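Local structure of phosphoribosylformylglycinamidine cyclo-ligase (Thermus thermophilus HB8, 5AVM) at residues 289-293 and 294-298. The protein probably catalyses the ATP-dependent ring closure of formylglycinamidine ribonucleotide to 5-aminoimidazole ribonucleotide in de novo purine biosynthesis. Sequence-based numbering, arbitrary orientation.
Sequences EMYRV and FNMGL
The side chains of Met296 and Tyr291 cross at about a right angle, with Met296 CG over the ring centre, 3.4 Å from the centroid, in a CH-pi contact, and its SD follows over the same face as a Met-aromatic contact, 4.0 Å from the centroid. With CG anti to its own carbonyl carbon (chi1 -57°) and bends at chi2 and chi3, the Met296 chain curls back to the helix, bringing SD within 3.7 Å of Met290 CB. Without the phenol ring, as with an alanine at Tyr291, Met296 CG and SD would probably lose the flat surface they rest on and the thioether would be freer to turn. Phe294 is gripped differently: Met290 SD meets the edge of its ring in plane, Met290 CE touches Phe294 CD2 at 3.5 Å, and Val293 CG1 stands 3.8 Å from the ring centroid, over one face. Further out, Phe294 N donates to Met290 O (2.8 Å), the last helical i to i+4 bond before the chain leaves helical geometry, and a water bridges Tyr291 O and Phe294 O. Past the water, Asn295 OD1 accepts from Gly297 N at 2.7 Å in an Asx turn, within a type I' beta turn closed by Leu298 N to Asn295 O. At the outer edge of the helix Arg292 NH2 and Glu289 OE2 form a long salt bridge, 3.6 Å. This helix-to-strand connection within the AIR synthase C-terminal domain joins helix 287-293 to strand 298-304 of the six-stranded sheet; Phe294 packs on Leu192 and Ile193 of helix 190-196, while Met296 packs on Phe276 of helix 275-283.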
ATOM      1  N   GLU B 289       4.773   4.212 -29.942  1.00 44.31           N
ATOM      2  CA  GLU B 289       4.127   3.451 -28.886  1.00 43.06           C
ATOM      3  C   GLU B 289       5.146   2.751 -27.993  1.00 40.80           C
ATOM      4  O   GLU B 289       4.886   2.513 -26.819  1.00 40.83           O
ATOM      5  CB  GLU B 289       3.177   2.428 -29.506  1.00 45.04           C
ATOM      6  CG  GLU B 289       2.834   1.262 -28.608  1.00 47.38           C
ATOM      7  CD  GLU B 289       1.692   0.451 -29.166  1.00 49.96           C
ATOM      8  OE1 GLU B 289       1.672   0.229 -30.398  1.00 51.22           O
ATOM      9  OE2 GLU B 289       0.821   0.033 -28.373  1.00 51.56           O
ATOM     10  N   MET B 290       6.304   2.416 -28.550  1.00 38.75           N
ATOM     11  CA  MET B 290       7.350   1.759 -27.776  1.00 36.50           C
ATOM     12  C   MET B 290       7.862   2.659 -26.654  1.00 35.70           C
ATOM     13  O   MET B 290       8.097   2.194 -25.534  1.00 36.52           O
ATOM     14  CB  MET B 290       8.525   1.363 -28.678  1.00 34.95           C
ATOM     15  CG  MET B 290       8.280   0.130 -29.523  1.00 31.93           C
ATOM     16  SD  MET B 290       7.747  -1.289 -28.558  1.00 29.74           S
ATOM     17  CE  MET B 290       9.300  -1.966 -28.010  1.00 29.04           C
ATOM     18  N   TYR B 291       8.036   3.943 -26.959  1.00 33.91           N
ATOM     19  CA  TYR B 291       8.528   4.905 -25.979  1.00 33.35           C
ATOM     20  C   TYR B 291       7.447   5.384 -25.027  1.00 32.44           C
ATOM     21  O   TYR B 291       7.728   6.041 -24.031  1.00 32.71           O
ATOM     22  CB  TYR B 291       9.159   6.110 -26.678  1.00 33.22           C
ATOM     23  CG  TYR B 291      10.534   5.822 -27.224  1.00 34.49           C
ATOM     24  CD1 TYR B 291      10.700   5.032 -28.354  1.00 34.29           C
ATOM     25  CD2 TYR B 291      11.675   6.275 -26.565  1.00 33.99           C
ATOM     26  CE1 TYR B 291      11.966   4.691 -28.816  1.00 35.32           C
ATOM     27  CE2 TYR B 291      12.947   5.937 -27.019  1.00 35.71           C
ATOM     28  CZ  TYR B 291      13.083   5.142 -28.145  1.00 35.42           C
ATOM     29  OH  TYR B 291      14.334   4.776 -28.596  1.00 37.78           O
ATOM     30  N   ARG B 292       6.210   5.027 -25.336  1.00 32.07           N
ATOM     31  CA  ARG B 292       5.063   5.422 -24.535  1.00 31.38           C
ATOM     32  C   ARG B 292       4.730   4.325 -23.531  1.00 30.14           C
ATOM     33  O   ARG B 292       4.065   4.571 -22.526  1.00 32.37           O
ATOM     34  CB  ARG B 292       3.880   5.654 -25.469  1.00 32.86           C
ATOM     35  CG  ARG B 292       2.759   6.499 -24.935  1.00 36.05           C
ATOM     36  CD  ARG B 292       1.651   6.521 -25.967  1.00 37.82           C
ATOM     37  NE  ARG B 292       1.131   5.174 -26.180  1.00 39.77           N
ATOM     38  CZ  ARG B 292       0.790   4.678 -27.363  1.00 41.17           C
ATOM     39  NH1 ARG B 292       0.912   5.417 -28.458  1.00 41.51           N
ATOM     40  NH2 ARG B 292       0.333   3.434 -27.447  1.00 42.69           N
ATOM     41  N   VAL B 293       5.205   3.116 -23.807  1.00 27.61           N
ATOM     42  CA  VAL B 293       4.939   1.969 -22.948  1.00 25.93           C
ATOM     43  C   VAL B 293       6.189   1.443 -22.227  1.00 26.73           C
ATOM     44  O   VAL B 293       6.123   1.090 -21.044  1.00 26.68           O
ATOM     45  CB  VAL B 293       4.302   0.797 -23.776  1.00 25.07           C
ATOM     46  CG1 VAL B 293       4.130  -0.440 -22.910  1.00 23.31           C
ATOM     47  CG2 VAL B 293       2.963   1.223 -24.348  1.00 22.98           C
ATOM     48  N   PHE B 294       7.321   1.401 -22.932  1.00 25.00           N
ATOM     49  CA  PHE B 294       8.562   0.875 -22.367  1.00 24.22           C
ATOM     50  C   PHE B 294       9.625   1.920 -22.062  1.00 23.27           C
ATOM     51  O   PHE B 294       9.613   3.018 -22.617  1.00 23.63           O
ATOM     52  CB  PHE B 294       9.144  -0.170 -23.313  1.00 22.74           C
ATOM     53  CG  PHE B 294       8.195  -1.274 -23.644  1.00 24.23           C
ATOM     54  CD1 PHE B 294       7.719  -2.123 -22.651  1.00 24.53           C
ATOM     55  CD2 PHE B 294       7.763  -1.468 -24.953  1.00 25.07           C
ATOM     56  CE1 PHE B 294       6.822  -3.154 -22.959  1.00 23.90           C
ATOM     57  CE2 PHE B 294       6.864  -2.501 -25.267  1.00 24.29           C
ATOM     58  CZ  PHE B 294       6.397  -3.340 -24.267  1.00 22.74           C
ATOM     59  N   ASN B 295      10.558   1.561 -21.185  1.00 22.91           N
ATOM     60  CA  ASN B 295      11.620   2.483 -20.804  1.00 25.07           C
ATOM     61  C   ASN B 295      12.719   2.600 -21.861  1.00 26.86           C
ATOM     62  O   ASN B 295      13.592   3.469 -21.766  1.00 28.01           O
ATOM     63  CB  ASN B 295      12.228   2.081 -19.456  1.00 23.34           C
ATOM     64  CG  ASN B 295      12.873   0.707 -19.478  1.00 23.42           C
ATOM     65  OD1 ASN B 295      13.749   0.427 -20.296  1.00 25.20           O
ATOM     66  ND2 ASN B 295      12.452  -0.153 -18.562  1.00 20.55           N
ATOM     67  N   MET B 296      12.670   1.727 -22.865  1.00 27.89           N
ATOM     68  CA  MET B 296      13.641   1.738 -23.962  1.00 26.35           C
ATOM     69  C   MET B 296      15.092   1.756 -23.503  1.00 25.50           C
ATOM     70  O   MET B 296      15.963   2.242 -24.216  1.00 26.10           O
ATOM     71  CB  MET B 296      13.374   2.945 -24.861  1.00 27.19           C
ATOM     72  CG  MET B 296      11.960   2.991 -25.424  1.00 28.16           C
ATOM     73  SD  MET B 296      11.628   1.675 -26.601  1.00 32.99           S
ATOM     74  CE  MET B 296      11.397   0.323 -25.569  1.00 31.90           C
ATOM     75  N   GLY B 297      15.354   1.219 -22.317  1.00 25.87           N
ATOM     76  CA  GLY B 297      16.710   1.196 -21.799  1.00 24.63           C
ATOM     77  C   GLY B 297      17.014   2.345 -20.852  1.00 25.88           C
ATOM     78  O   GLY B 297      18.100   2.413 -20.273  1.00 25.67           O
ATOM     79  N   LEU B 298      16.061   3.261 -20.702  1.00 26.16           N
ATOM     80  CA  LEU B 298      16.221   4.408 -19.813  1.00 25.71           C
ATOM     81  C   LEU B 298      15.644   4.046 -18.446  1.00 25.81           C
ATOM     82  O   LEU B 298      14.455   4.230 -18.207  1.00 26.06           O
ATOM     83  CB  LEU B 298      15.482   5.617 -20.392  1.00 25.03           C
ATOM     84  CG  LEU B 298      15.943   6.051 -21.789  1.00 23.72           C
ATOM     85  CD1 LEU B 298      14.975   7.033 -22.377  1.00 22.43           C
ATOM     86  CD2 LEU B 298      17.334   6.654 -21.702  1.00 24.11           C
TER
HETATM   87  O   HOH W   1      10.422   5.430 -22.843  1.00 20.06           O